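Local coordinates for protein ATP-dependent CLP protease, putative (Plasmodium falciparum, PDB 2F6I) that probably hydrolyses proteins to small peptides as the serine-protease component of an ATP-dependent Clp system, this chain being its ClpP catalytic domain, at residues C[34-46]-C[56-69]. Residues are numbered along the deposited sequence; the frame is centred on the assembly and turned at random.
Sequences LFFFKKRIIYLTD and LISQLLYLDNINHN
Strand 41-44 runs nearly antiparallel to helix 56-66, at 165° with the axes 10.3 Å apart; Ile42 and Leu44 meet the helix, and Phe37 and Arg40 meet its C-terminal half and the turn beyond. Phe37 swings its CG anti to the backbone N (chi1 -175°), which lays the ring against the helix. Leu63 CD2 sits over one face of that ring, a CH-pi contact 4.1 Å from the centroid, and Gln59 CB comes obliquely to Phe37 CE2 at 3.6 Å. The Tyr62 ring meets it obliquely, the planes 32° apart, with CD1 3.7 Å from Phe37 CZ. Further along, Ile42 splits its branches: CD1 slides past Leu63 CD1 at 3.7 Å, and CG2 meets Leu56 CD1 at 3.5 Å.

Arg40, with positive phi, is the C-prime residue of the Schellman motif that ends helix 30-37. Its side chain, bent at chi2 and chi3, reaches the end of the other helix, where Leu63 CB lies over one guanidinium face and the Asn67 side chain over the opposite one. NH2 may make a weak, doubtful hydrogen bond to Asn67 O, and NH1 is bound by Ser97 OG, which also takes Asp64 OD1 as partner.

This is the first half of a beta-alpha-beta unit of the ClpP fold, completed by strand 71-77. Met28 of a second subunit packs on Phe37 and Gln59. An apolar seam thus joins strand to helix, and the Arg40 charge, held through Ser97, has Asp64 near enough that it may ease it.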
loop_
_atom_site.group_PDB
_atom_site.type_symbol
_atom_site.label_atom_id
_atom_site.label_comp_id
_atom_site.label_asym_id
_atom_site.label_seq_id
_atom_site.Cartn_x
_atom_site.Cartn_y
_atom_site.Cartn_z
ATOM N N LEU C 34 -11.714 -35.002 -12.703
ATOM C CA LEU C 34 -11.006 -36.276 -12.739
ATOM C C LEU C 34 -11.872 -37.329 -13.424
ATOM O O LEU C 34 -11.376 -38.152 -14.195
ATOM C CB LEU C 34 -10.670 -36.737 -11.318
ATOM C CG LEU C 34 -9.885 -38.046 -11.216
ATOM C CD1 LEU C 34 -8.534 -37.887 -11.905
ATOM C CD2 LEU C 34 -9.703 -38.417 -9.752
ATOM N N PHE C 35 -13.168 -37.299 -13.135
ATOM C CA PHE C 35 -14.099 -38.248 -13.726
ATOM C C PHE C 35 -14.170 -38.068 -15.239
ATOM O O PHE C 35 -14.342 -39.038 -15.975
ATOM C CB PHE C 35 -15.487 -38.084 -13.101
ATOM C CG PHE C 35 -16.588 -38.754 -13.876
ATOM C CD1 PHE C 35 -17.223 -38.090 -14.926
ATOM C CD2 PHE C 35 -16.985 -40.051 -13.568
ATOM C CE1 PHE C 35 -18.236 -38.707 -15.654
ATOM C CE2 PHE C 35 -17.999 -40.679 -14.293
ATOM C CZ PHE C 35 -18.624 -40.006 -15.336
ATOM N N PHE C 36 -14.048 -36.828 -15.702
ATOM C CA PHE C 36 -14.084 -36.571 -17.133
ATOM C C PHE C 36 -12.737 -36.898 -17.752
ATOM O O PHE C 36 -12.665 -37.388 -18.878
ATOM C CB PHE C 36 -14.450 -35.114 -17.422
ATOM C CG PHE C 36 -15.919 -34.836 -17.325
ATOM C CD1 PHE C 36 -16.430 -34.061 -16.293
ATOM C CD2 PHE C 36 -16.798 -35.375 -18.258
ATOM C CE1 PHE C 36 -17.801 -33.826 -16.191
ATOM C CE2 PHE C 36 -18.166 -35.148 -18.164
ATOM C CZ PHE C 36 -18.670 -34.372 -17.128
ATOM N N PHE C 37 -11.671 -36.631 -17.007
ATOM C CA PHE C 37 -10.330 -36.912 -17.491
ATOM C C PHE C 37 -10.184 -38.406 -17.775
ATOM O O PHE C 37 -9.615 -38.799 -18.794
ATOM C CB PHE C 37 -9.290 -36.481 -16.457
ATOM C CG PHE C 37 -7.874 -36.624 -16.933
ATOM C CD1 PHE C 37 -6.950 -37.355 -16.196
ATOM C CD2 PHE C 37 -7.460 -36.019 -18.118
ATOM C CE1 PHE C 37 -5.629 -37.483 -16.632
ATOM C CE2 PHE C 37 -6.145 -36.139 -18.561
ATOM C CZ PHE C 37 -5.227 -36.872 -17.817
ATOM N N LYS C 38 -10.703 -39.237 -16.875
ATOM C CA LYS C 38 -10.624 -40.682 -17.045
ATOM C C LYS C 38 -11.445 -41.141 -18.249
ATOM O O LYS C 38 -11.314 -42.279 -18.701
ATOM C CB LYS C 38 -11.098 -41.398 -15.774
ATOM C CG LYS C 38 -10.164 -41.214 -14.576
ATOM C CD LYS C 38 -10.701 -41.907 -13.325
ATOM C CE LYS C 38 -9.782 -41.683 -12.122
ATOM N NZ LYS C 38 -10.325 -42.275 -10.858
ATOM N N LYS C 39 -12.288 -40.249 -18.766
ATOM C CA LYS C 39 -13.113 -40.557 -19.930
ATOM C C LYS C 39 -12.571 -39.866 -21.177
ATOM O O LYS C 39 -13.284 -39.704 -22.167
ATOM C CB LYS C 39 -14.561 -40.121 -19.705
ATOM C CG LYS C 39 -15.378 -41.057 -18.841
ATOM C CD LYS C 39 -16.850 -40.692 -18.932
ATOM C CE LYS C 39 -17.738 -41.792 -18.364
ATOM N NZ LYS C 39 -19.173 -41.573 -18.723
ATOM N N ARG C 40 -11.308 -39.451 -21.114
ATOM C CA ARG C 40 -10.650 -38.784 -22.230
ATOM C C ARG C 40 -11.228 -37.406 -22.515
ATOM O O ARG C 40 -11.145 -36.913 -23.639
ATOM C CB ARG C 40 -10.760 -39.640 -23.490
ATOM C CG ARG C 40 -10.196 -41.031 -23.343
ATOM C CD ARG C 40 -9.294 -41.346 -24.517
ATOM N NE ARG C 40 -8.003 -41.821 -24.050
ATOM C CZ ARG C 40 -6.867 -41.674 -24.717
ATOM N NH1 ARG C 40 -6.854 -41.058 -25.889
ATOM N NH2 ARG C 40 -5.740 -42.138 -24.203
ATOM N N ILE C 41 -11.807 -36.780 -21.501
ATOM C CA ILE C 41 -12.400 -35.463 -21.671
ATOM C C ILE C 41 -11.639 -34.412 -20.868
ATOM O O ILE C 41 -11.486 -34.526 -19.656
ATOM C CB ILE C 41 -13.886 -35.496 -21.261
ATOM C CG1 ILE C 41 -14.619 -36.524 -22.129
ATOM C CG2 ILE C 41 -14.511 -34.117 -21.417
ATOM C CD1 ILE C 41 -16.086 -36.704 -21.801
ATOM N N ILE C 42 -11.157 -33.388 -21.563
ATOM C CA ILE C 42 -10.389 -32.319 -20.938
ATOM C C ILE C 42 -11.024 -30.951 -21.139
ATOM O O ILE C 42 -11.718 -30.711 -22.128
ATOM C CB ILE C 42 -8.953 -32.264 -21.512
ATOM C CG1 ILE C 42 -8.193 -33.533 -21.142
ATOM C CG2 ILE C 42 -8.219 -31.034 -20.986
ATOM C CD1 ILE C 42 -6.781 -33.564 -21.686
ATOM N N TYR C 43 -10.769 -30.053 -20.193
ATOM C CA TYR C 43 -11.289 -28.699 -20.268
ATOM C C TYR C 43 -10.160 -27.686 -20.409
ATOM O O TYR C 43 -9.179 -27.722 -19.669
ATOM C CB TYR C 43 -12.101 -28.350 -19.018
ATOM C CG TYR C 43 -13.396 -29.107 -18.872
ATOM C CD1 TYR C 43 -13.403 -30.466 -18.570
ATOM C CD2 TYR C 43 -14.622 -28.459 -19.028
ATOM C CE1 TYR C 43 -14.597 -31.162 -18.424
ATOM C CE2 TYR C 43 -15.821 -29.146 -18.887
ATOM C CZ TYR C 43 -15.802 -30.497 -18.585
ATOM O OH TYR C 43 -16.985 -31.184 -18.446
ATOM N N LEU C 44 -10.299 -26.799 -21.385
ATOM C CA LEU C 44 -9.336 -25.735 -21.614
ATOM C C LEU C 44 -10.199 -24.503 -21.399
ATOM O O LEU C 44 -10.579 -23.817 -22.347
ATOM C CB LEU C 44 -8.799 -25.781 -23.047
ATOM C CG LEU C 44 -7.872 -24.638 -23.479
ATOM C CD1 LEU C 44 -6.724 -24.501 -22.502
ATOM C CD2 LEU C 44 -7.347 -24.906 -24.882
ATOM N N THR C 45 -10.531 -24.250 -20.137
ATOM C CA THR C 45 -11.388 -23.129 -19.780
ATOM C C THR C 45 -10.683 -22.032 -18.995
ATOM O O THR C 45 -11.324 -21.248 -18.299
ATOM C CB THR C 45 -12.608 -23.620 -18.972
ATOM O OG1 THR C 45 -12.161 -24.383 -17.844
ATOM C CG2 THR C 45 -13.502 -24.494 -19.845
ATOM N N ASP C 46 -9.362 -21.980 -19.119
ATOM C CA ASP C 46 -8.560 -20.973 -18.435
ATOM C C ASP C 46 -7.756 -20.206 -19.467
ATOM O O ASP C 46 -7.778 -20.534 -20.649
ATOM C CB ASP C 46 -7.582 -21.632 -17.459
ATOM C CG ASP C 46 -7.894 -21.313 -16.011
ATOM O OD1 ASP C 46 -8.188 -20.135 -15.709
ATOM O OD2 ASP C 46 -7.828 -22.240 -15.172
ATOM N N LEU C 56 -2.055 -29.010 -19.353
ATOM C CA LEU C 56 -2.732 -29.569 -20.516
ATOM C C LEU C 56 -1.814 -30.509 -21.290
ATOM O O LEU C 56 -2.235 -31.583 -21.719
ATOM C CB LEU C 56 -3.224 -28.444 -21.432
ATOM C CG LEU C 56 -4.073 -28.857 -22.635
ATOM C CD1 LEU C 56 -5.277 -29.659 -22.166
ATOM C CD2 LEU C 56 -4.522 -27.615 -23.389
ATOM N N ILE C 57 -0.559 -30.101 -21.469
ATOM C CA ILE C 57 0.406 -30.926 -22.183
ATOM C C ILE C 57 0.639 -32.223 -21.411
ATOM O O ILE C 57 0.627 -33.308 -21.991
ATOM C CB ILE C 57 1.747 -30.183 -22.371
ATOM C CG1 ILE C 57 1.565 -29.055 -23.387
ATOM C CG2 ILE C 57 2.830 -31.151 -22.839
ATOM C CD1 ILE C 57 2.806 -28.222 -23.614
ATOM N N SER C 58 0.844 -32.108 -20.103
ATOM C CA SER C 58 1.057 -33.287 -19.268
ATOM C C SER C 58 -0.103 -34.251 -19.454
ATOM O O SER C 58 0.091 -35.448 -19.669
ATOM C CB SER C 58 1.143 -32.896 -17.792
ATOM O OG SER C 58 2.320 -32.158 -17.535
ATOM N N GLN C 59 -1.310 -33.704 -19.370
ATOM C CA GLN C 59 -2.533 -34.479 -19.509
ATOM C C GLN C 59 -2.674 -35.142 -20.874
ATOM O O GLN C 59 -3.094 -36.296 -20.964
ATOM C CB GLN C 59 -3.735 -33.579 -19.221
ATOM C CG GLN C 59 -3.905 -33.285 -17.736
ATOM C CD GLN C 59 -4.580 -31.960 -17.467
ATOM O OE1 GLN C 59 -5.580 -31.616 -18.098
ATOM N NE2 GLN C 59 -4.040 -31.207 -16.516
ATOM N N LEU C 60 -2.322 -34.418 -21.931
ATOM C CA LEU C 60 -2.414 -34.970 -23.276
ATOM C C LEU C 60 -1.432 -36.124 -23.427
ATOM O O LEU C 60 -1.800 -37.206 -23.893
ATOM C CB LEU C 60 -2.128 -33.890 -24.324
ATOM C CG LEU C 60 -3.226 -32.832 -24.491
ATOM C CD1 LEU C 60 -2.742 -31.701 -25.378
ATOM C CD2 LEU C 60 -4.464 -33.482 -25.076
ATOM N N LEU C 61 -0.187 -35.897 -23.019
ATOM C CA LEU C 61 0.835 -36.934 -23.108
ATOM C C LEU C 61 0.437 -38.145 -22.272
ATOM O O LEU C 61 0.681 -39.287 -22.663
ATOM C CB LEU C 61 2.188 -36.396 -22.631
ATOM C CG LEU C 61 2.836 -35.321 -23.506
ATOM C CD1 LEU C 61 4.094 -34.800 -22.836
ATOM C CD2 LEU C 61 3.160 -35.902 -24.871
ATOM N N TYR C 62 -0.183 -37.894 -21.123
ATOM C CA TYR C 62 -0.608 -38.979 -20.249
ATOM C C TYR C 62 -1.680 -39.827 -20.912
ATOM O O TYR C 62 -1.563 -41.049 -20.969
ATOM C CB TYR C 62 -1.135 -38.433 -18.919
ATOM C CG TYR C 62 -1.719 -39.505 -18.021
ATOM C CD1 TYR C 62 -3.060 -39.877 -18.125
ATOM C CD2 TYR C 62 -0.922 -40.175 -17.094
ATOM C CE1 TYR C 62 -3.592 -40.888 -17.330
ATOM C CE2 TYR C 62 -1.445 -41.190 -16.296
ATOM C CZ TYR C 62 -2.779 -41.540 -16.419
ATOM O OH TYR C 62 -3.302 -42.545 -15.635
ATOM N N LEU C 63 -2.727 -39.177 -21.406
ATOM C CA LEU C 63 -3.814 -39.890 -22.060
ATOM C C LEU C 63 -3.304 -40.702 -23.246
ATOM O O LEU C 63 -3.554 -41.901 -23.338
ATOM C CB LEU C 63 -4.895 -38.909 -22.530
ATOM C CG LEU C 63 -5.717 -38.202 -21.446
ATOM C CD1 LEU C 63 -6.690 -37.224 -22.091
ATOM C CD2 LEU C 63 -6.469 -39.232 -20.620
ATOM N N ASP C 64 -2.575 -40.052 -24.147
ATOM C CA ASP C 64 -2.055 -40.740 -25.320
ATOM C C ASP C 64 -1.198 -41.938 -24.929
ATOM O O ASP C 64 -0.990 -42.846 -25.731
ATOM C CB ASP C 64 -1.235 -39.782 -26.185
ATOM C CG ASP C 64 -1.049 -40.296 -27.601
ATOM O OD1 ASP C 64 -2.072 -40.565 -28.267
ATOM O OD2 ASP C 64 0.111 -40.430 -28.048
ATOM N N ASN C 65 -0.711 -41.942 -23.693
ATOM C CA ASN C 65 0.119 -43.036 -23.209
ATOM C C ASN C 65 -0.739 -44.245 -22.834
ATOM O O ASN C 65 -0.286 -45.386 -22.927
ATOM C CB ASN C 65 0.934 -42.583 -21.996
ATOM C CG ASN C 65 2.021 -43.575 -21.621
ATOM O OD1 ASN C 65 1.752 -44.757 -21.406
ATOM N ND2 ASN C 65 3.259 -43.094 -21.539
ATOM N N ILE C 66 -1.974 -43.990 -22.407
ATOM C CA ILE C 66 -2.894 -45.058 -22.027
ATOM C C ILE C 66 -3.288 -45.826 -23.283
ATOM O O ILE C 66 -3.009 -47.017 -23.411
ATOM C CB ILE C 66 -4.169 -44.486 -21.367
ATOM C CG1 ILE C 66 -3.793 -43.624 -20.158
ATOM C CG2 ILE C 66 -5.097 -45.619 -20.954
ATOM C CD1 ILE C 66 -3.020 -44.363 -19.081
ATOM N N ASN C 67 -3.947 -45.131 -24.201
ATOM C CA ASN C 67 -4.364 -45.705 -25.474
ATOM C C ASN C 67 -4.390 -44.568 -26.487
ATOM O O ASN C 67 -3.971 -43.454 -26.180
ATOM C CB ASN C 67 -5.747 -46.348 -25.367
ATOM C CG ASN C 67 -6.805 -45.379 -24.893
ATOM O OD1 ASN C 67 -7.176 -45.373 -23.720
ATOM N ND2 ASN C 67 -7.293 -44.545 -25.803
ATOM N N HIS C 68 -4.877 -44.835 -27.691
ATOM C CA HIS C 68 -4.914 -43.797 -28.713
ATOM C C HIS C 68 -6.312 -43.462 -29.201
ATOM O O HIS C 68 -6.496 -43.055 -30.347
ATOM C CB HIS C 68 -4.030 -44.196 -29.894
ATOM C CG HIS C 68 -2.576 -44.301 -29.549
ATOM N ND1 HIS C 68 -1.632 -44.775 -30.434
ATOM C CD2 HIS C 68 -1.905 -43.988 -28.416
ATOM C CE1 HIS C 68 -0.443 -44.751 -29.860
ATOM N NE2 HIS C 68 -0.581 -44.277 -28.635
ATOM N N ASN C 69 -7.299 -43.630 -28.329
ATOM C CA ASN C 69 -8.671 -43.313 -28.695
ATOM C C ASN C 69 -8.819 -41.798 -28.742
ATOM O O ASN C 69 -7.903 -41.064 -28.373
ATOM C CB ASN C 69 -9.653 -43.904 -27.679
ATOM C CG ASN C 69 -9.549 -45.414 -27.584
ATOM O OD1 ASN C 69 -9.437 -46.105 -28.599
ATOM N ND2 ASN C 69 -9.595 -45.936 -26.364
#